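Long-range contacts in 3',5'-cyclic-nucleotide phosphodiesterase 1 (Saccharomyces cerevisiae, PDB 4OJV), which belongs to the class-II cyclic-nucleotide phosphodiesterases, a family of the metallo-hydrolase clan, and holds two zinc ions in each chain: residues C282-K287 with L295-L300; V278-P283 with L338-E343. All blocks are in the same frame, centred on the assembly; numbering follows the deposited sequence.

Contact 1 of 2, residues C282-K287 with L295-L300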
ATOM      1  N   CYS A 282       5.071  10.543  16.752  1.00 12.56           N
ATOM      2  CA  CYS A 282       6.026  11.637  16.640  1.00 13.49           C
ATOM      3  C   CYS A 282       6.926  11.726  17.862  1.00 13.80           C
ATOM      4  O   CYS A 282       6.497  11.387  18.976  1.00 13.79           O
ATOM      5  CB  CYS A 282       5.288  12.962  16.534  1.00 15.92           C
ATOM      6  SG  CYS A 282       4.142  13.072  15.159  1.00 17.66           S
ATOM      7  N   PRO A 283       8.172  12.211  17.672  1.00 14.93           N
ATOM      8  CA  PRO A 283       9.042  12.531  18.804  1.00 15.66           C
ATOM      9  C   PRO A 283       8.601  13.829  19.472  1.00 15.24           C
ATOM     10  O   PRO A 283       7.678  14.502  18.999  1.00 17.32           O
ATOM     11  CB  PRO A 283      10.408  12.720  18.144  1.00 16.90           C
ATOM     12  CG  PRO A 283      10.087  13.220  16.777  1.00 19.10           C
ATOM     13  CD  PRO A 283       8.821  12.505  16.379  1.00 16.46           C
ATOM     14  N   LEU A 284       9.284  14.193  20.555  1.00 16.07           N
ATOM     15  CA  LEU A 284       8.967  15.429  21.273  1.00 18.01           C
ATOM     16  C   LEU A 284       9.109  16.695  20.427  1.00 19.62           C
ATOM     17  O   LEU A 284       8.372  17.661  20.650  1.00 24.59           O
ATOM     18  CB  LEU A 284       9.814  15.553  22.538  1.00 18.51           C
ATOM     19  CG  LEU A 284       9.474  14.591  23.681  1.00 18.50           C
ATOM     20  CD1 LEU A 284      10.557  14.651  24.747  1.00 19.75           C
ATOM     21  CD2 LEU A 284       8.105  14.889  24.279  1.00 20.41           C
ATOM     22  N   SER A 285      10.037  16.689  19.467  1.00 19.96           N
ATOM     23  CA  SER A 285      10.257  17.863  18.610  1.00 26.88           C
ATOM     24  C   SER A 285       8.955  18.245  17.901  1.00 32.81           C
ATOM     25  O   SER A 285       8.405  17.456  17.129  1.00 37.17           O
ATOM     26  CB  SER A 285      11.397  17.624  17.615  1.00 31.16           C
ATOM     27  OG  SER A 285      11.116  16.537  16.749  1.00 37.82           O
ATOM     28  N   SER A 286       8.485  19.461  18.185  1.00 40.68           N
ATOM     29  CA  SER A 286       7.116  19.919  17.871  1.00 44.99           C
ATOM     30  C   SER A 286       6.481  19.391  16.573  1.00 44.87           C
ATOM     31  O   SER A 286       5.920  18.293  16.562  1.00 47.83           O
ATOM     32  CB  SER A 286       7.034  21.452  17.936  1.00 49.90           C
ATOM     33  OG  SER A 286       7.152  21.915  19.270  1.00 55.50           O
ATOM     34  N   LYS A 287       6.572  20.181  15.501  1.00 47.81           N
ATOM     35  CA  LYS A 287       5.918  19.893  14.213  1.00 45.44           C
ATOM     36  C   LYS A 287       4.420  19.565  14.356  1.00 41.03           C
ATOM     37  O   LYS A 287       4.025  18.402  14.242  1.00 39.46           O
ATOM     38  CB  LYS A 287       6.662  18.787  13.447  1.00 45.56           C
ATOM     39  CG  LYS A 287       7.960  19.239  12.796  1.00 46.57           C
ATOM     40  CD  LYS A 287       8.542  18.148  11.911  1.00 48.26           C
ATOM     41  CE  LYS A 287       9.740  18.658  11.124  1.00 44.71           C
ATOM     42  NZ  LYS A 287      10.250  17.640  10.164  1.00 44.31           N
ATOM     43  N   LEU A 295      -0.111  10.822  19.120  1.00 12.45           N
ATOM     44  CA  LEU A 295       0.660  10.985  20.345  1.00 12.28           C
ATOM     45  C   LEU A 295       2.117  11.325  20.085  1.00 13.35           C
ATOM     46  O   LEU A 295       2.691  10.949  19.056  1.00 13.54           O
ATOM     47  CB  LEU A 295       0.583   9.712  21.200  1.00 12.83           C
ATOM     48  CG  LEU A 295      -0.794   9.243  21.677  1.00 12.96           C
ATOM     49  CD1 LEU A 295      -0.667   7.944  22.457  1.00 13.85           C
ATOM     50  CD2 LEU A 295      -1.503  10.291  22.525  1.00 15.31           C
ATOM     51  N   SER A 296       2.701  12.051  21.037  1.00 14.03           N
ATOM     52  CA  SER A 296       4.143  12.206  21.164  1.00 14.91           C
ATOM     53  C   SER A 296       4.528  11.609  22.523  1.00 13.93           C
ATOM     54  O   SER A 296       3.646  11.210  23.287  1.00 14.44           O
ATOM     55  CB  SER A 296       4.528  13.677  21.100  1.00 16.19           C
ATOM     56  OG  SER A 296       4.261  14.288  22.348  1.00 19.13           O
ATOM     57  N   PRO A 297       5.838  11.536  22.840  1.00 14.26           N
ATOM     58  CA  PRO A 297       6.190  10.815  24.063  1.00 14.05           C
ATOM     59  C   PRO A 297       5.599  11.370  25.357  1.00 14.68           C
ATOM     60  O   PRO A 297       5.256  10.588  26.243  1.00 15.43           O
ATOM     61  CB  PRO A 297       7.724  10.866  24.069  1.00 14.62           C
ATOM     62  CG  PRO A 297       8.064  10.884  22.615  1.00 14.87           C
ATOM     63  CD  PRO A 297       7.042  11.825  22.038  1.00 14.97           C
ATOM     64  N   ILE A 298       5.442  12.688  25.456  1.00 14.05           N
ATOM     65  CA  ILE A 298       4.857  13.272  26.658  1.00 16.21           C
ATOM     66  C   ILE A 298       3.386  12.873  26.795  1.00 15.55           C
ATOM     67  O   ILE A 298       2.934  12.536  27.884  1.00 15.75           O
ATOM     68  CB  ILE A 298       5.064  14.809  26.738  1.00 18.38           C
ATOM     69  CG1 ILE A 298       4.526  15.372  28.062  1.00 20.49           C
ATOM     70  CG2 ILE A 298       4.451  15.524  25.540  1.00 19.45           C
ATOM     71  CD1 ILE A 298       5.182  14.783  29.294  1.00 23.27           C
ATOM     72  N   TYR A 299       2.649  12.868  25.687  1.00 15.20           N
ATOM     73  CA  TYR A 299       1.242  12.499  25.739  1.00 15.42           C
ATOM     74  C   TYR A 299       1.046  11.008  26.019  1.00 13.72           C
ATOM     75  O   TYR A 299       0.164  10.625  26.800  1.00 15.03           O
ATOM     76  CB  TYR A 299       0.506  12.939  24.475  1.00 17.39           C
ATOM     77  CG  TYR A 299       0.511  14.443  24.304  1.00 21.58           C
ATOM     78  CD1 TYR A 299      -0.274  15.261  25.120  1.00 25.36           C
ATOM     79  CD2 TYR A 299       1.310  15.049  23.337  1.00 24.88           C
ATOM     80  CE1 TYR A 299      -0.264  16.642  24.969  1.00 27.65           C
ATOM     81  CE2 TYR A 299       1.329  16.427  23.177  1.00 26.97           C
ATOM     82  CZ  TYR A 299       0.542  17.216  23.994  1.00 29.22           C
ATOM     83  OH  TYR A 299       0.562  18.580  23.831  1.00 34.89           O
ATOM     84  N   LEU A 300       1.878  10.161  25.416  1.00 12.98           N
ATOM     85  CA  LEU A 300       1.783   8.736  25.691  1.00 13.35           C
ATOM     86  C   LEU A 300       2.140   8.449  27.163  1.00 13.16           C
ATOM     87  O   LEU A 300       1.438   7.704  27.844  1.00 13.94           O
ATOM     88  CB  LEU A 300       2.654   7.911  24.740  1.00 12.80           C
ATOM     89  CG  LEU A 300       2.680   6.397  25.029  1.00 12.75           C
ATOM     90  CD1 LEU A 300       1.286   5.779  25.092  1.00 14.03           C
ATOM     91  CD2 LEU A 300       3.518   5.651  24.005  1.00 13.37           C
TER
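The carbonyl of Cys282 presses against the start of helix 297-311. Cys282 O lies 3.1 Å from Pro297 CD. Its other close neighbour is Ser296 CA, which makes a CA-H...O contact of 3.3 Å with an angle of 152° at the hydrogen. This oxygen is buried and has no hydrogen-bond partner in the model, so C-H groups are what face it here. The one hydrogen bond between the segments is weak: Cys282 N to Leu295 O, 3.3 Å.

Two residues on, Leu284 closes the outer side of the contact. Its CG sits anti to its own carbonyl carbon (chi1 -71°) and so turns toward Pro297; chi1 and chi2 together place CD2 over the first turn of the helix. CD2 is 3.9 Å from Pro297 CD. The Leu284 and Ile298 side chains cross at about a right angle, and CD2 lies 3.6 Å from Ile298 N. Leu284 is exposed, so this is the solvent-side edge of the packing. Ser296 CB lies beside the carbonyl oxygens of Cys282 and Pro283.

Farther out, Glu279 OE2 holds Leu295 N. Leu291 of helix 288-291 touches Cys282 and Ser296. At the far end of the loop, Lys287 forms a salt bridge with Glu146 of the second subunit.

Ser296 is at the N-cap position with proline at N1, and the first helical bond runs from Leu300 N to Ser296 O (3.0 Å). This helix start packs against the loop after strand 273-279. The clan and the two mixed sheets are consistent with a metallo-beta-lactamase-type fold.

Contact 2 of 2, residues V278-P283 with L338-E343; sequences VECSCP and LTILEE
Thr339 meets Pro283 through its methyl. Thr339 CG2 lies 3.9 Å from Pro283 CB.

Ile340 carries most of the interface, and its branches touch different residues. With chi1 at -75°, CG1 points to the side of the backbone N and packs 3.6 Å from Pro283 CA. CD1 continues beyond it and ends 3.4 Å from Cys280 O, close also to Cys282 C. CG2 takes the other direction and reaches Cys280 SG at 3.8 Å. The side chain thus fits into the bend of the chain from Cys280 to Pro283. No hydrogen bond joins the two segments.

Glu343 lies one turn after Thr339, and Glu343 N bonds to Thr339 O. Its extended chain lays OE1 alongside the proline, 3.6 Å from Pro283 CA. The polar partner of OE1 is Leu284 N, just past the segment, so the carboxylate ties the helix to the loop backbone.

The bend is also braced from within. Glu279 OE2 accepts from Ser281 OG (2.7 Å) and from Ser281 N (3.1 Å). Both donors come from the same face of the carboxylate, and the hydroxyl stands 55° out of its plane. Ser281 OG also bonds to His326 ND1. His326 is a zinc ligand, so Ser281 is in the second shell of the metal site.

Strand 273-279 lies parallel to strand 321-325, with backbone bonds from Val278 to Ile323 and Thr325. Helix 336-350 sets Leu341 on Ile358 and Ile360 of strand 357-360, while Pro297 and Leu300 of helix 297-311 cover Cys280.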
ATOM      1  N   VAL A 278       0.506   0.414  21.142  1.00  9.25           N
ATOM      2  CA  VAL A 278      -0.054   1.755  21.111  1.00  9.47           C
ATOM      3  C   VAL A 278       0.896   2.685  20.370  1.00 10.37           C
ATOM      4  O   VAL A 278       2.119   2.543  20.460  1.00 10.36           O
ATOM      5  CB  VAL A 278      -0.361   2.275  22.544  1.00 10.59           C
ATOM      6  CG1 VAL A 278       0.891   2.317  23.402  1.00 12.11           C
ATOM      7  CG2 VAL A 278      -1.042   3.638  22.507  1.00 12.25           C
ATOM      8  N   GLU A 279       0.340   3.660  19.666  1.00 10.50           N
ATOM      9  CA  GLU A 279       1.174   4.533  18.866  1.00 11.02           C
ATOM     10  C   GLU A 279       2.024   5.508  19.670  1.00 11.55           C
ATOM     11  O   GLU A 279       1.658   5.933  20.778  1.00 11.75           O
ATOM     12  CB  GLU A 279       0.340   5.335  17.870  1.00 10.66           C
ATOM     13  CG  GLU A 279      -0.567   6.403  18.475  1.00 11.14           C
ATOM     14  CD  GLU A 279      -0.700   7.593  17.543  1.00 10.69           C
ATOM     15  OE1 GLU A 279      -1.748   7.714  16.880  1.00 11.16           O
ATOM     16  OE2 GLU A 279       0.265   8.390  17.465  1.00 11.05           O
ATOM     17  N   CYS A 280       3.141   5.892  19.060  1.00 12.20           N
ATOM     18  CA  CYS A 280       3.757   7.173  19.357  1.00 11.71           C
ATOM     19  C   CYS A 280       4.266   7.686  18.020  1.00 11.76           C
ATOM     20  O   CYS A 280       5.408   7.433  17.635  1.00 13.06           O
ATOM     21  CB  CYS A 280       4.865   7.049  20.401  1.00 12.19           C
ATOM     22  SG  CYS A 280       5.356   8.653  21.062  1.00 13.15           S
ATOM     23  N   SER A 281       3.400   8.379  17.286  1.00 11.09           N
ATOM     24  CA  SER A 281       3.715   8.721  15.909  1.00 11.55           C
ATOM     25  C   SER A 281       4.911   9.646  15.778  1.00 11.57           C
ATOM     26  O   SER A 281       5.652   9.566  14.796  1.00 11.58           O
ATOM     27  CB  SER A 281       2.518   9.379  15.227  1.00 11.83           C
ATOM     28  OG  SER A 281       1.454   8.473  15.014  1.00 11.58           O
ATOM     29  N   CYS A 282       5.071  10.543  16.752  1.00 12.56           N
ATOM     30  CA  CYS A 282       6.026  11.637  16.640  1.00 13.49           C
ATOM     31  C   CYS A 282       6.926  11.726  17.862  1.00 13.80           C
ATOM     32  O   CYS A 282       6.497  11.387  18.976  1.00 13.79           O
ATOM     33  CB  CYS A 282       5.288  12.962  16.534  1.00 15.92           C
ATOM     34  SG  CYS A 282       4.142  13.072  15.159  1.00 17.66           S
ATOM     35  N   PRO A 283       8.172  12.211  17.672  1.00 14.93           N
ATOM     36  CA  PRO A 283       9.042  12.531  18.804  1.00 15.66           C
ATOM     37  C   PRO A 283       8.601  13.829  19.472  1.00 15.24           C
ATOM     38  O   PRO A 283       7.678  14.502  18.999  1.00 17.32           O
ATOM     39  CB  PRO A 283      10.408  12.720  18.144  1.00 16.90           C
ATOM     40  CG  PRO A 283      10.087  13.220  16.777  1.00 19.10           C
ATOM     41  CD  PRO A 283       8.821  12.505  16.379  1.00 16.46           C
ATOM     42  N   LEU A 338      14.168   5.420  17.306  1.00 11.51           N
ATOM     43  CA  LEU A 338      15.202   5.447  18.341  1.00 12.17           C
ATOM     44  C   LEU A 338      15.028   6.670  19.234  1.00 12.06           C
ATOM     45  O   LEU A 338      15.114   6.565  20.458  1.00 13.71           O
ATOM     46  CB  LEU A 338      16.597   5.393  17.714  1.00 13.56           C
ATOM     47  CG  LEU A 338      16.916   4.123  16.911  1.00 13.78           C
ATOM     48  CD1 LEU A 338      18.275   4.214  16.230  1.00 16.07           C
ATOM     49  CD2 LEU A 338      16.822   2.880  17.786  1.00 15.57           C
ATOM     50  N   THR A 339      14.774   7.831  18.626  1.00 12.08           N
ATOM     51  CA  THR A 339      14.520   9.052  19.388  1.00 12.15           C
ATOM     52  C   THR A 339      13.345   8.864  20.347  1.00 12.12           C
ATOM     53  O   THR A 339      13.435   9.159  21.542  1.00 13.40           O
ATOM     54  CB  THR A 339      14.251  10.224  18.436  1.00 12.72           C
ATOM     55  OG1 THR A 339      15.382  10.391  17.576  1.00 13.89           O
ATOM     56  CG2 THR A 339      13.948  11.515  19.195  1.00 13.99           C
ATOM     57  N   ILE A 340      12.238   8.357  19.813  1.00 12.08           N
ATOM     58  CA  ILE A 340      11.024   8.131  20.596  1.00 12.23           C
ATOM     59  C   ILE A 340      11.253   7.127  21.725  1.00 12.09           C
ATOM     60  O   ILE A 340      10.809   7.346  22.855  1.00 12.33           O
ATOM     61  CB  ILE A 340       9.863   7.702  19.665  1.00 12.54           C
ATOM     62  CG1 ILE A 340       9.346   8.925  18.903  1.00 12.95           C
ATOM     63  CG2 ILE A 340       8.748   6.993  20.421  1.00 13.82           C
ATOM     64  CD1 ILE A 340       8.583   8.593  17.633  1.00 12.84           C
ATOM     65  N   LEU A 341      11.970   6.046  21.428  1.00 12.18           N
ATOM     66  CA  LEU A 341      12.244   5.040  22.452  1.00 13.20           C
ATOM     67  C   LEU A 341      13.021   5.665  23.621  1.00 13.82           C
ATOM     68  O   LEU A 341      12.683   5.457  24.792  1.00 14.46           O
ATOM     69  CB  LEU A 341      12.991   3.847  21.859  1.00 13.75           C
ATOM     70  CG  LEU A 341      13.239   2.651  22.774  1.00 13.40           C
ATOM     71  CD1 LEU A 341      11.936   2.068  23.304  1.00 15.42           C
ATOM     72  CD2 LEU A 341      14.045   1.599  22.030  1.00 14.98           C
ATOM     73  N   GLU A 342      14.044   6.451  23.296  1.00 13.58           N
ATOM     74  CA  GLU A 342      14.850   7.111  24.325  1.00 14.87           C
ATOM     75  C   GLU A 342      14.040   8.108  25.126  1.00 14.40           C
ATOM     76  O   GLU A 342      14.149   8.163  26.350  1.00 15.77           O
ATOM     77  CB  GLU A 342      16.024   7.810  23.666  1.00 16.61           C
ATOM     78  CG  GLU A 342      17.058   6.844  23.142  1.00 21.64           C
ATOM     79  CD  GLU A 342      18.124   7.526  22.326  1.00 26.09           C
ATOM     80  OE1 GLU A 342      17.996   8.745  22.076  1.00 29.75           O
ATOM     81  OE2 GLU A 342      19.090   6.837  21.934  1.00 32.57           O
ATOM     82  N   GLU A 343      13.210   8.885  24.438  1.00 13.93           N
ATOM     83  CA  GLU A 343      12.360   9.879  25.082  1.00 14.01           C
ATOM     84  C   GLU A 343      11.329   9.238  25.999  1.00 14.65           C
ATOM     85  O   GLU A 343      11.107   9.701  27.125  1.00 16.15           O
ATOM     86  CB  GLU A 343      11.707  10.798  24.042  1.00 14.13           C
ATOM     87  CG  GLU A 343      12.730  11.696  23.359  1.00 15.48           C
ATOM     88  CD  GLU A 343      12.169  12.545  22.233  1.00 14.41           C
ATOM     89  OE1 GLU A 343      11.061  12.269  21.724  1.00 14.57           O
ATOM     90  OE2 GLU A 343      12.851  13.513  21.842  1.00 15.91           O
TER

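How the contacts relate
Both contacts start from the chain that leaves strand 273-279, and they share Cys282 and Pro283. The centres of contacts 1 and 2 are about 7 Å apart. Contact 1 joins this chain to the start of helix 297-311, and contact 2 joins it to helix 336-350. Each is partly buried. Contact 1 has an exposed leucine at its solvent side, whereas no touching residue of contact 2 is exposed. Contact 2 also lies closer to the zinc site and the chain centre. Both rest largely on apolar packing; contact 1 adds a weak backbone bond. Probable hydrogen bonds link them: Leu295 N to Glu279 OE2 (3.0 Å) and Leu284 N to Glu343 OE1 (2.9 Å).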